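Local coordinates for LamCAT (Aquimarina, PDB 6JH5), which probably hydrolyses laminarin, a beta-1,3-linked glucan, as a glycoside hydrolase of family 16, at residues Asn14-Asp19 with Thr68-Gln73; Phe99-Asp104 with Ile162-Ser167; Ile149-Val154 with Trp171-Asn176. All blocks are in the same frame, centred on the assembly; numbering follows the deposited sequence. Where two conformers were deposited one is given.

Contact 1 (Asn14-Asp19 with Thr68-Gln73); sequences NGISSD and TRMKTQ
Ile16 and Asp19 lie lightly against Met70 and Thr72, a partly buried contact between the loop joining strands 5-10 and 21-22 and the far end of strand 63-71. No hydrogen bond crosses it. On the apolar side, the CG2 branch of Ile16 meets the terminal methyl of Met70 obliquely, 3.9 Å from CG2 to CE. The methionine reaches it because its chain bends at the last torsion (chi3 -78°); Leu51 and Phe22 touch both side chains and continue the apolar patch. The pairing illustrates how a family 16 hydrolase, built as a beta-jelly-roll sandwich, lays a connecting loop against the strands of one sheet. On the polar side, the carbonyl O of Asp19 faces Thr72 CA at 3.4 Å, in a nearly straight CA-H...O contact (158° at the hydrogen). That oxygen is buried here with no conventional hydrogen-bond partner, so this weak interaction is a modest substitute. An ST turn helps to place Asp19, its N donating to Ser17 OG at 3.3 Å, while its carboxylate leads off to a salt bridge with Arg75 and a hydrogen bond from Trp8. Thr72 OG1 is likewise engaged, by the backbone O of Lys76 and the backbone N of Ile199.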
ATOM      1  N   ASN A  14       4.320  -0.064  21.161  1.00 29.80           N
ATOM      2  CA  ASN A  14       5.160  -1.155  21.704  1.00 30.95           C
ATOM      3  C   ASN A  14       5.135  -2.398  20.808  1.00 30.15           C
ATOM      4  O   ASN A  14       6.063  -3.211  20.888  1.00 37.98           O
ATOM      5  CB  ASN A  14       4.732  -1.466  23.136  1.00 33.25           C
ATOM      6  CG  ASN A  14       4.805  -0.257  24.048  1.00 35.53           C
ATOM      7  OD1 ASN A  14       3.788   0.255  24.502  1.00 39.38           O
ATOM      8  ND2 ASN A  14       6.005   0.227  24.271  1.00 32.67           N
ATOM      9  N   GLY A  15       4.100  -2.542  19.995  1.00 22.23           N
ATOM     10  CA  GLY A  15       3.956  -3.746  19.175  1.00 19.01           C
ATOM     11  C   GLY A  15       2.992  -3.509  18.034  1.00 17.79           C
ATOM     12  O   GLY A  15       2.573  -2.412  17.853  1.00 18.31           O
ATOM     13  N   ILE A  16       2.719  -4.565  17.294  1.00 17.50           N
ATOM     14  CA  ILE A  16       1.805  -4.492  16.138  1.00 17.70           C
ATOM     15  C   ILE A  16       0.439  -4.898  16.661  1.00 18.45           C
ATOM     16  O   ILE A  16       0.340  -5.902  17.288  1.00 19.71           O
ATOM     17  CB  ILE A  16       2.321  -5.426  15.037  1.00 17.66           C
ATOM     18  CG1 ILE A  16       3.707  -4.964  14.579  1.00 15.99           C
ATOM     19  CG2 ILE A  16       1.326  -5.464  13.898  1.00 16.86           C
ATOM     20  CD1 ILE A  16       4.339  -5.832  13.563  1.00 18.42           C
ATOM     21  N   SER A  17      -0.561  -4.106  16.361  1.00 17.81           N
ATOM     22  CA  SER A  17      -1.880  -4.480  16.897  1.00 20.15           C
ATOM     23  C   SER A  17      -2.386  -5.752  16.236  1.00 19.78           C
ATOM     24  O   SER A  17      -2.020  -6.082  15.151  1.00 16.32           O
ATOM     25  CB  SER A  17      -2.833  -3.391  16.731  1.00 20.58           C
ATOM     26  OG  SER A  17      -3.263  -3.315  15.413  1.00 21.93           O
ATOM     27  N   SER A  18      -3.403  -6.325  16.861  1.00 17.65           N
ATOM     28  CA  SER A  18      -4.037  -7.571  16.383  1.00 17.78           C
ATOM     29  C   SER A  18      -4.987  -7.267  15.222  1.00 16.51           C
ATOM     30  O   SER A  18      -5.553  -8.165  14.665  1.00 15.45           O
ATOM     31  CB  SER A  18      -4.735  -8.239  17.500  1.00 18.09           C
ATOM     32  OG  SER A  18      -5.885  -7.518  17.813  1.00 21.19           O
ATOM     33  N   ASP A  19      -5.039  -5.998  14.808  1.00 14.44           N
ATOM     34  CA  ASP A  19      -5.860  -5.593  13.639  1.00 14.94           C
ATOM     35  C   ASP A  19      -5.140  -5.989  12.348  1.00 14.12           C
ATOM     36  O   ASP A  19      -5.707  -5.874  11.335  1.00 17.30           O
ATOM     37  CB  ASP A  19      -6.233  -4.110  13.685  1.00 17.39           C
ATOM     38  CG  ASP A  19      -7.064  -3.755  14.908  1.00 20.21           C
ATOM     39  OD1 ASP A  19      -7.764  -4.608  15.367  1.00 21.91           O
ATOM     40  OD2 ASP A  19      -6.940  -2.647  15.389  1.00 22.36           O
ATOM     41  N   THR A  68       7.652  -8.356   4.224  1.00 14.41           N
ATOM     42  CA  THR A  68       6.348  -8.502   4.907  1.00 14.95           C
ATOM     43  C   THR A  68       5.225  -7.884   4.065  1.00 13.03           C
ATOM     44  O   THR A  68       5.466  -6.891   3.450  1.00 13.83           O
ATOM     45  CB  THR A  68       6.366  -7.809   6.279  1.00 16.32           C
ATOM     46  OG1 THR A  68       7.044  -8.699   7.147  1.00 17.40           O
ATOM     47  CG2 THR A  68       5.003  -7.547   6.884  1.00 15.43           C
ATOM     48  N   ARG A  69       4.084  -8.542   4.049  1.00 13.88           N
ATOM     49  CA  ARG A  69       2.838  -7.980   3.487  1.00 13.92           C
ATOM     50  C   ARG A  69       1.793  -8.156   4.590  1.00 12.99           C
ATOM     51  O   ARG A  69       1.523  -9.273   4.938  1.00 14.92           O
ATOM     52  CB  ARG A  69       2.424  -8.669   2.192  1.00 13.40           C
ATOM     53  CG  ARG A  69       1.123  -8.164   1.588  1.00 14.18           C
ATOM     54  CD  ARG A  69       0.992  -8.526   0.132  1.00 15.35           C
ATOM     55  NE  ARG A  69      -0.390  -8.569  -0.280  1.00 14.05           N
ATOM     56  CZ  ARG A  69      -0.782  -8.594  -1.540  1.00 15.09           C
ATOM     57  NH1 ARG A  69       0.111  -8.501  -2.506  1.00 16.46           N
ATOM     58  NH2 ARG A  69      -2.063  -8.698  -1.833  1.00 14.39           N
ATOM     59  N   MET A  70       1.262  -7.060   5.102  1.00 13.09           N
ATOM     60  CA  MET A  70       0.313  -7.173   6.227  1.00 12.67           C
ATOM     61  C   MET A  70      -0.960  -6.398   5.881  1.00 11.96           C
ATOM     62  O   MET A  70      -0.868  -5.473   5.122  1.00 13.11           O
ATOM     63  CB  MET A  70       0.968  -6.674   7.515  1.00 13.94           C
ATOM     64  CG  MET A  70       1.506  -5.289   7.405  1.00 14.96           C
ATOM     65  SD  MET A  70       2.739  -4.865   8.694  1.00 15.34           S
ATOM     66  CE  MET A  70       1.677  -4.554  10.110  1.00 16.30           C
ATOM     67  N   LYS A  71      -2.087  -6.813   6.435  1.00 11.86           N
ATOM     68  CA  LYS A  71      -3.379  -6.219   6.022  1.00 12.05           C
ATOM     69  C   LYS A  71      -4.371  -6.195   7.181  1.00 12.32           C
ATOM     70  O   LYS A  71      -4.198  -6.914   8.100  1.00 12.68           O
ATOM     71  CB  LYS A  71      -3.972  -7.049   4.884  1.00 12.24           C
ATOM     72  CG  LYS A  71      -4.211  -8.510   5.230  1.00 12.26           C
ATOM     73  CD  LYS A  71      -4.576  -9.354   4.049  1.00 13.49           C
ATOM     74  CE  LYS A  71      -4.925 -10.768   4.459  1.00 14.78           C
ATOM     75  NZ  LYS A  71      -5.230 -11.638   3.309  1.00 14.80           N
ATOM     76  N   THR A  72      -5.374  -5.342   7.053  1.00 12.80           N
ATOM     77  CA  THR A  72      -6.442  -5.267   8.076  1.00 12.96           C
ATOM     78  C   THR A  72      -7.657  -6.083   7.625  1.00 13.02           C
ATOM     79  O   THR A  72      -8.645  -6.059   8.290  1.00 13.13           O
ATOM     80  CB  THR A  72      -6.821  -3.826   8.438  1.00 13.09           C
ATOM     81  OG1 THR A  72      -7.480  -3.173   7.359  1.00 12.82           O
ATOM     82  CG2 THR A  72      -5.627  -3.014   8.894  1.00 13.61           C
ATOM     83  N   GLN A  73      -7.508  -6.794   6.522  1.00 12.44           N
ATOM     84  CA  GLN A  73      -8.623  -7.593   5.966  1.00 13.42           C
ATOM     85  C   GLN A  73      -9.119  -8.554   7.046  1.00 13.46           C
ATOM     86  O   GLN A  73      -8.338  -9.207   7.634  1.00 15.97           O
ATOM     87  CB  GLN A  73      -8.127  -8.387   4.758  1.00 13.57           C
ATOM     88  CG  GLN A  73      -9.217  -9.177   4.061  1.00 14.15           C
ATOM     89  CD  GLN A  73      -8.696  -9.887   2.840  1.00 13.48           C
ATOM     90  OE1 GLN A  73      -7.519 -10.095   2.678  1.00 14.00           O
ATOM     91  NE2 GLN A  73      -9.609 -10.260   1.979  1.00 15.22           N
TER

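Contact 2 (Phe99-Asp104 with Ile162-Ser167); sequences FWMLGD and IEWDAS
Ile162 and Trp164, successive inward-pointing residues of strand 158-164, close on the single side chain of Met101 from strand 95-103. The two strands belong to facing sheets of the beta sandwich, the jelly-roll of family 16, and share no backbone hydrogen bond; side chains alone span the gap. Ile162 comes first. Its CD1 methyl lies 3.9 Å from the sulfur SD of Met101, the two chains crossing at a slant, and Val83 from its own sheet and Ile117 from the facing one touch it as well. Glu163 alternates away from the interior, and Trp164 turns back into it. The indole meets Met101 at an angle that is neither stacked nor edge-on: CE stands 4.3 Å from CZ3, and SD lies 5.5 Å from the centroid of the six-membered ring, 50° off the ring normal, a loose Met-aromatic contact. The methionine chain, extended as far as SD (chi2 -174°), bends at chi3 (83°), so that SD and CE both lie beside the ring. Tyr80 and Phe197 add edge-to-face contacts to Trp164, and its NE1 donates to the carbonyl of Phe193, which helps fix the ring's rotation. Beyond the strand the chain makes an Asx turn at Asp165, whose OD1 also receives the N-H of Val168; the N of Ser167 meets that OD1 at 2.8 Å, approaching from above the carboxylate plane.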
ATOM      1  N   PHE A  99       1.666   1.398   0.388  1.00 11.06           N
ATOM      2  CA  PHE A  99       0.597   1.641   1.382  1.00 11.39           C
ATOM      3  C   PHE A  99      -0.678   1.732   0.533  1.00 11.32           C
ATOM      4  O   PHE A  99      -0.759   2.591  -0.303  1.00 10.17           O
ATOM      5  CB  PHE A  99       0.933   2.903   2.170  1.00 11.34           C
ATOM      6  CG  PHE A  99      -0.153   3.467   3.044  1.00 12.17           C
ATOM      7  CD1 PHE A  99      -0.911   2.665   3.862  1.00 12.21           C
ATOM      8  CD2 PHE A  99      -0.380   4.822   3.063  1.00 12.85           C
ATOM      9  CE1 PHE A  99      -1.891   3.213   4.666  1.00 11.75           C
ATOM     10  CE2 PHE A  99      -1.369   5.366   3.856  1.00 13.46           C
ATOM     11  CZ  PHE A  99      -2.111   4.562   4.669  1.00 12.59           C
ATOM     12  N   TRP A 100      -1.620   0.838   0.792  1.00 11.20           N
ATOM     13  CA  TRP A 100      -2.723   0.745  -0.179  1.00 11.31           C
ATOM     14  C   TRP A 100      -3.946   0.074   0.438  1.00 11.06           C
ATOM     15  O   TRP A 100      -3.941  -0.195   1.600  1.00 10.69           O
ATOM     16  CB  TRP A 100      -2.202  -0.003  -1.407  1.00 11.66           C
ATOM     17  CG  TRP A 100      -1.575  -1.353  -1.192  1.00 11.63           C
ATOM     18  CD1 TRP A 100      -0.464  -1.660  -0.469  1.00 11.95           C
ATOM     19  CD2 TRP A 100      -1.964  -2.582  -1.830  1.00 12.13           C
ATOM     20  NE1 TRP A 100      -0.154  -2.987  -0.580  1.00 13.09           N
ATOM     21  CE2 TRP A 100      -1.055  -3.575  -1.423  1.00 12.11           C
ATOM     22  CE3 TRP A 100      -3.000  -2.935  -2.693  1.00 11.99           C
ATOM     23  CZ2 TRP A 100      -1.154  -4.896  -1.852  1.00 11.61           C
ATOM     24  CZ3 TRP A 100      -3.085  -4.235  -3.128  1.00 12.62           C
ATOM     25  CH2 TRP A 100      -2.173  -5.202  -2.715  1.00 12.07           C
ATOM     26  N   MET A 101      -5.005   0.001  -0.363  1.00 11.69           N
ATOM     27  CA  MET A 101      -6.298  -0.548   0.102  1.00 11.85           C
ATOM     28  C   MET A 101      -6.904  -1.431  -0.983  1.00 11.59           C
ATOM     29  O   MET A 101      -6.688  -1.171  -2.114  1.00 11.23           O
ATOM     30  CB  MET A 101      -7.295   0.580   0.389  1.00 11.90           C
ATOM     31  CG  MET A 101      -6.744   1.596   1.351  1.00 11.64           C
ATOM     32  SD  MET A 101      -7.998   2.868   1.828  1.00 13.77           S
ATOM     33  CE  MET A 101      -8.885   1.997   3.128  1.00 13.61           C
ATOM     34  N   LEU A 102      -7.676  -2.415  -0.544  1.00 11.42           N
ATOM     35  CA  LEU A 102      -8.435  -3.314  -1.444  1.00 11.12           C
ATOM     36  C   LEU A 102      -9.871  -3.398  -0.946  1.00 11.69           C
ATOM     37  O   LEU A 102     -10.082  -3.328   0.217  1.00 11.77           O
ATOM     38  CB  LEU A 102      -7.838  -4.724  -1.435  1.00 11.53           C
ATOM     39  CG  LEU A 102      -6.573  -4.913  -2.251  1.00 12.35           C
ATOM     40  CD1 LEU A 102      -5.939  -6.249  -1.919  1.00 12.99           C
ATOM     41  CD2 LEU A 102      -6.838  -4.801  -3.744  1.00 13.13           C
ATOM     42  N   GLY A 103     -10.781  -3.597  -1.877  1.00 11.38           N
ATOM     43  CA  GLY A 103     -12.163  -3.759  -1.435  1.00 11.50           C
ATOM     44  C   GLY A 103     -12.307  -5.031  -0.616  1.00 12.05           C
ATOM     45  O   GLY A 103     -11.810  -6.043  -1.016  1.00 13.40           O
ATOM     46  N   ASP A 104     -13.151  -4.985   0.405  1.00 13.65           N
ATOM     47  CA  ASP A 104     -13.438  -6.150   1.275  1.00 14.71           C
ATOM     48  C   ASP A 104     -14.047  -7.273   0.437  1.00 16.05           C
ATOM     49  O   ASP A 104     -13.891  -8.409   0.794  1.00 16.98           O
ATOM     50  CB  ASP A 104     -14.535  -5.819   2.281  1.00 16.05           C
ATOM     51  CG  ASP A 104     -14.042  -5.286   3.607  1.00 20.71           C
ATOM     52  OD1 ASP A 104     -12.826  -5.199   3.789  1.00 23.87           O
ATOM     53  OD2 ASP A 104     -14.887  -4.956   4.419  1.00 19.79           O
ATOM     54  N   ILE A 162      -4.954   9.847   1.561  1.00 11.93           N
ATOM     55  CA  ILE A 162      -6.100   9.988   0.634  1.00 11.96           C
ATOM     56  C   ILE A 162      -7.262  10.575   1.421  1.00 11.73           C
ATOM     57  O   ILE A 162      -7.334  10.341   2.569  1.00 13.08           O
ATOM     58  CB  ILE A 162      -6.560   8.695  -0.063  1.00 12.90           C
ATOM     59  CG1 ILE A 162      -6.866   7.568   0.920  1.00 14.27           C
ATOM     60  CG2 ILE A 162      -5.569   8.301  -1.144  1.00 14.23           C
ATOM     61  CD1 ILE A 162      -7.757   6.497   0.372  1.00 15.21           C
ATOM     62  N   GLU A 163      -8.067  11.360   0.732  1.00 12.91           N
ATOM     63  CA  GLU A 163      -9.376  11.810   1.243  1.00 12.92           C
ATOM     64  C   GLU A 163     -10.366  11.180   0.272  1.00 14.41           C
ATOM     65  O   GLU A 163     -10.213  11.356  -0.876  1.00 14.82           O
ATOM     66  CB  GLU A 163      -9.477  13.326   1.351  1.00 14.25           C
ATOM     67  CG  GLU A 163      -8.615  13.889   2.456  1.00 15.82           C
ATOM     68  CD  GLU A 163      -8.740  15.390   2.552  1.00 19.20           C
ATOM     69  OE1 GLU A 163      -9.570  15.925   1.868  1.00 23.49           O
ATOM     70  OE2 GLU A 163      -7.982  15.967   3.263  1.00 23.11           O
ATOM     71  N   TRP A 164     -11.315  10.439   0.806  1.00 12.90           N
ATOM     72  CA  TRP A 164     -12.233   9.661  -0.041  1.00 12.72           C
ATOM     73  C   TRP A 164     -13.663   9.892   0.433  1.00 13.29           C
ATOM     74  O   TRP A 164     -13.914   9.774   1.578  1.00 14.67           O
ATOM     75  CB  TRP A 164     -11.787   8.209   0.092  1.00 12.48           C
ATOM     76  CG  TRP A 164     -12.678   7.110  -0.377  1.00 12.77           C
ATOM     77  CD1 TRP A 164     -13.524   7.083  -1.441  1.00 12.79           C
ATOM     78  CD2 TRP A 164     -12.739   5.808   0.211  1.00 11.72           C
ATOM     79  NE1 TRP A 164     -14.106   5.854  -1.549  1.00 12.99           N
ATOM     80  CE2 TRP A 164     -13.657   5.062  -0.539  1.00 12.83           C
ATOM     81  CE3 TRP A 164     -12.113   5.216   1.304  1.00 12.67           C
ATOM     82  CZ2 TRP A 164     -13.957   3.748  -0.215  1.00 13.89           C
ATOM     83  CZ3 TRP A 164     -12.416   3.924   1.620  1.00 13.16           C
ATOM     84  CH2 TRP A 164     -13.330   3.205   0.873  1.00 14.52           C
ATOM     85  N   ASP A 165     -14.516  10.236  -0.498  1.00 14.24           N
ATOM     86  CA  ASP A 165     -15.953  10.395  -0.207  1.00 14.65           C
ATOM     87  C   ASP A 165     -16.738   9.796  -1.369  1.00 16.09           C
ATOM     88  O   ASP A 165     -16.179   9.257  -2.247  1.00 14.51           O
ATOM     89  CB  ASP A 165     -16.343  11.811   0.209  1.00 16.00           C
ATOM     90  CG  ASP A 165     -16.388  12.848  -0.898  1.00 21.44           C
ATOM     91  OD1 ASP A 165     -16.262  12.485  -2.036  1.00 18.71           O
ATOM     92  OD2 ASP A 165     -16.514  14.012  -0.559  1.00 22.33           O
ATOM     93  N   ALA A 166     -18.048   9.982  -1.341  1.00 16.41           N
ATOM     94  CA  ALA A 166     -18.927   9.406  -2.379  1.00 17.20           C
ATOM     95  C   ALA A 166     -18.679  10.043  -3.747  1.00 16.89           C
ATOM     96  O   ALA A 166     -19.129   9.484  -4.705  1.00 19.51           O
ATOM     97  CB  ALA A 166     -20.368   9.587  -1.973  1.00 18.42           C
ATOM     98  N   SER A 167     -18.021  11.195  -3.780  1.00 16.93           N
ATOM     99  CA  SER A 167     -17.770  11.917  -5.050  1.00 17.21           C
ATOM    100  C   SER A 167     -16.349  11.766  -5.557  1.00 15.37           C
ATOM    101  O   SER A 167     -16.176  11.871  -6.729  1.00 16.45           O
ATOM    102  CB  SER A 167     -17.954  13.391  -4.879  1.00 19.91           C
ATOM    103  OG  SER A 167     -19.291  13.714  -4.628  1.00 29.54           O
TER

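Contact 3 (Ile149-Val154 with Trp171-Asn176); sequences IPVSSV and WFVDGN
Ile149 and Val173 bury the most surface in this contact, and their methyls meet directly: CG2 of the isoleucine lies 3.6 Å from CG2 of the valine, a snug fit between two side chains that approach each other at a slant. Their CA atoms remain 7.7 Å apart and no backbone hydrogen bond joins the segments, so this is side-chain packing rather than strand pairing. Ile149 uses both of its branches. While CG2 faces the valine, the longer branch runs out fully extended, with CG1 opposite the backbone N (chi1 -175°), and carries CD1 to within 4.0 Å of Asn176 CB, crossing that side chain at about a right angle. With an alanine here, Val173 CG2 would probably lose its methyl partner and a gap would open beside Asn176 CB. Val173 in turn offers its second methyl to Val151, CG1 to CG2 at 4.3 Å, a looser touch, so that two residues of the 149-154 segment share one valine. Tyr178 touches both Ile149 and Val173, and Tyr160 packs on the valine from the neighbouring strand.

What holds Val173 and Asn176 in place is the turn between them. The pair exchange backbone bonds in both directions, Asn176 N to Val173 O at 2.9 Å and Val173 N to Asn176 O at 3.1 Å, around Asp174 and Gly175, both with positive phi. The carboxylate of Asp174 is gripped at its two oxygens, by the N of Ile159 and by ND1 of His158, tying the turn to the start of the adjacent strand. Together these features describe a two-residue beta hairpin with a type I' turn, the residues that bracket its turn packed against the end of strand 142-150, in the facing sheet of the beta sandwich.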
ATOM      1  N   ILE A 149       3.930  12.597  -7.759  1.00 14.66           N
ATOM      2  CA  ILE A 149       4.442  13.864  -7.185  1.00 14.88           C
ATOM      3  C   ILE A 149       5.932  13.694  -6.891  1.00 14.48           C
ATOM      4  O   ILE A 149       6.314  12.688  -6.429  1.00 14.97           O
ATOM      5  CB  ILE A 149       3.654  14.248  -5.925  1.00 14.78           C
ATOM      6  CG1 ILE A 149       4.087  15.616  -5.404  1.00 16.02           C
ATOM      7  CG2 ILE A 149       3.784  13.179  -4.857  1.00 15.22           C
ATOM      8  CD1 ILE A 149       3.279  16.106  -4.252  1.00 18.71           C
ATOM      9  N   PRO A 150       6.772  14.694  -7.195  1.00 15.56           N
ATOM     10  CA  PRO A 150       8.170  14.583  -6.859  1.00 16.01           C
ATOM     11  C   PRO A 150       8.360  14.557  -5.345  1.00 14.45           C
ATOM     12  O   PRO A 150       7.727  15.282  -4.654  1.00 16.25           O
ATOM     13  CB  PRO A 150       8.768  15.887  -7.386  1.00 18.11           C
ATOM     14  CG  PRO A 150       7.821  16.274  -8.483  1.00 18.10           C
ATOM     15  CD  PRO A 150       6.451  15.912  -7.946  1.00 16.77           C
ATOM     16  N   VAL A 151       9.176  13.612  -4.918  1.00 15.10           N
ATOM     17  CA  VAL A 151       9.580  13.500  -3.506  1.00 15.70           C
ATOM     18  C   VAL A 151      11.085  13.295  -3.568  1.00 17.84           C
ATOM     19  O   VAL A 151      11.510  12.261  -4.010  1.00 18.54           O
ATOM     20  CB  VAL A 151       8.864  12.330  -2.813  1.00 15.82           C
ATOM     21  CG1 VAL A 151       9.272  12.243  -1.364  1.00 17.01           C
ATOM     22  CG2 VAL A 151       7.364  12.487  -2.932  1.00 15.59           C
ATOM     23  N   SER A 152      11.815  14.336  -3.197  1.00 21.71           N
ATOM     24  CA  SER A 152      13.331  14.109  -3.227  1.00 23.25           C
ATOM     25  C   SER A 152      14.071  13.146  -2.259  1.00 22.12           C
ATOM     26  O   SER A 152      15.088  12.602  -2.635  1.00 24.55           O
ATOM     27  CB  SER A 152      14.015  15.428  -3.354  1.00 26.04           C
ATOM     28  OG  SER A 152      13.720  16.219  -2.254  1.00 30.82           O
ATOM     29  N   SER A 153      13.460  12.972  -1.100  1.00 19.91           N
ATOM     30  CA  SER A 153      13.950  12.112  -0.024  1.00 20.12           C
ATOM     31  C   SER A 153      12.837  11.181   0.464  1.00 18.14           C
ATOM     32  O   SER A 153      12.315  11.388   1.520  1.00 17.00           O
ATOM     33  CB  SER A 153      14.454  13.003   1.049  1.00 26.81           C
ATOM     34  OG  SER A 153      14.985  12.247   2.090  1.00 39.99           O
ATOM     35  N   VAL A 154      12.611  10.083  -0.250  1.00 17.60           N
ATOM     36  CA  VAL A 154      11.595   9.096   0.212  1.00 15.25           C
ATOM     37  C   VAL A 154      12.121   8.362   1.448  1.00 15.88           C
ATOM     38  O   VAL A 154      11.330   7.766   2.127  1.00 14.45           O
ATOM     39  CB  VAL A 154      11.131   8.101  -0.866  1.00 16.06           C
ATOM     40  CG1 VAL A 154      10.550   8.825  -2.065  1.00 17.06           C
ATOM     41  CG2 VAL A 154      12.227   7.133  -1.271  1.00 16.53           C
ATOM     42  N   TRP A 171      -5.440  12.470  -3.491  1.00 12.55           N
ATOM     43  CA  TRP A 171      -4.144  11.958  -2.994  1.00 12.12           C
ATOM     44  C   TRP A 171      -3.226  13.120  -2.618  1.00 12.27           C
ATOM     45  O   TRP A 171      -3.128  14.056  -3.348  1.00 12.22           O
ATOM     46  CB  TRP A 171      -3.429  11.118  -4.052  1.00 12.80           C
ATOM     47  CG  TRP A 171      -3.935   9.735  -4.320  1.00 11.92           C
ATOM     48  CD1 TRP A 171      -3.361   8.567  -3.924  1.00 12.24           C
ATOM     49  CD2 TRP A 171      -5.048   9.362  -5.143  1.00 11.76           C
ATOM     50  NE1 TRP A 171      -4.058   7.502  -4.403  1.00 12.33           N
ATOM     51  CE2 TRP A 171      -5.096   7.959  -5.158  1.00 11.64           C
ATOM     52  CE3 TRP A 171      -6.025  10.079  -5.834  1.00 12.78           C
ATOM     53  CZ2 TRP A 171      -6.068   7.273  -5.869  1.00 12.16           C
ATOM     54  CZ3 TRP A 171      -6.979   9.398  -6.542  1.00 11.75           C
ATOM     55  CH2 TRP A 171      -7.006   8.009  -6.547  1.00 12.71           C
ATOM     56  N   PHE A 172      -2.562  12.992  -1.484  1.00 12.82           N
ATOM     57  CA  PHE A 172      -1.636  14.054  -1.070  1.00 13.82           C
ATOM     58  C   PHE A 172      -0.353  13.466  -0.492  1.00 14.01           C
ATOM     59  O   PHE A 172      -0.359  12.372  -0.008  1.00 14.43           O
ATOM     60  CB  PHE A 172      -2.232  14.823   0.106  1.00 13.30           C
ATOM     61  CG  PHE A 172      -3.641  15.321  -0.061  1.00 13.99           C
ATOM     62  CD1 PHE A 172      -4.713  14.475   0.076  1.00 14.47           C
ATOM     63  CD2 PHE A 172      -3.897  16.643  -0.324  1.00 14.11           C
ATOM     64  CE1 PHE A 172      -6.005  14.930  -0.058  1.00 14.32           C
ATOM     65  CE2 PHE A 172      -5.188  17.104  -0.456  1.00 14.64           C
ATOM     66  CZ  PHE A 172      -6.240  16.249  -0.313  1.00 15.38           C
ATOM     67  N   VAL A 173       0.740  14.200  -0.637  1.00 14.18           N
ATOM     68  CA  VAL A 173       1.988  13.893   0.114  1.00 13.58           C
ATOM     69  C   VAL A 173       2.357  15.168   0.868  1.00 14.23           C
ATOM     70  O   VAL A 173       2.371  16.193   0.268  1.00 14.61           O
ATOM     71  CB  VAL A 173       3.154  13.401  -0.752  1.00 14.03           C
ATOM     72  CG1 VAL A 173       4.375  13.106   0.109  1.00 14.87           C
ATOM     73  CG2 VAL A 173       2.736  12.198  -1.570  1.00 14.56           C
ATOM     74  N   ASP A 174       2.453  15.071   2.186  1.00 14.26           N
ATOM     75  CA  ASP A 174       2.771  16.238   3.053  1.00 15.72           C
ATOM     76  C   ASP A 174       1.727  17.330   2.834  1.00 17.90           C
ATOM     77  O   ASP A 174       2.076  18.496   2.827  1.00 17.94           O
ATOM     78  CB  ASP A 174       4.204  16.698   2.855  1.00 16.96           C
ATOM     79  CG  ASP A 174       5.219  15.598   3.087  1.00 17.68           C
ATOM     80  OD1 ASP A 174       4.990  14.774   3.953  1.00 17.28           O
ATOM     81  OD2 ASP A 174       6.191  15.601   2.387  1.00 19.20           O
ATOM     82  N   GLY A 175       0.493  16.912   2.570  1.00 15.01           N
ATOM     83  CA  GLY A 175      -0.649  17.821   2.381  1.00 15.91           C
ATOM     84  C   GLY A 175      -0.714  18.436   0.999  1.00 15.15           C
ATOM     85  O   GLY A 175      -1.565  19.225   0.783  1.00 17.66           O
ATOM     86  N   ASN A 176       0.167  18.024   0.112  1.00 14.79           N
ATOM     87  CA  ASN A 176       0.197  18.574  -1.259  1.00 14.63           C
ATOM     88  C   ASN A 176      -0.643  17.669  -2.172  1.00 15.86           C
ATOM     89  O   ASN A 176      -0.301  16.541  -2.329  1.00 14.13           O
ATOM     90  CB  ASN A 176       1.628  18.712  -1.760  1.00 16.28           C
ATOM     91  CG  ASN A 176       2.445  19.648  -0.900  1.00 19.41           C
ATOM     92  OD1 ASN A 176       3.535  19.314  -0.484  1.00 26.80           O
ATOM     93  ND2 ASN A 176       1.906  20.803  -0.633  1.00 19.38           N
TER

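Overall arrangement
From the N terminus, contact 1 closes first, bringing the loop at 14-19 back to the end of strand 63-71 before contact 2 opens. Contact 2 then joins strand 95-103 to strand 158-164 across the sandwich. Contact 3 opens at 149-154, inside that span, and closes at 171-176, beyond it, so contacts 2 and 3 cross along the chain, both of them linking facing sheets. Their centres lie about 18 Å apart, yet they meet where Ile162 CG2 packs on Trp171 CD1 at 3.6 Å, across neighbouring strands. Contacts 1 and 2 touch through Arg69 and Trp100, whereas contacts 1 and 3 stay about 16 Å apart at their nearest atoms.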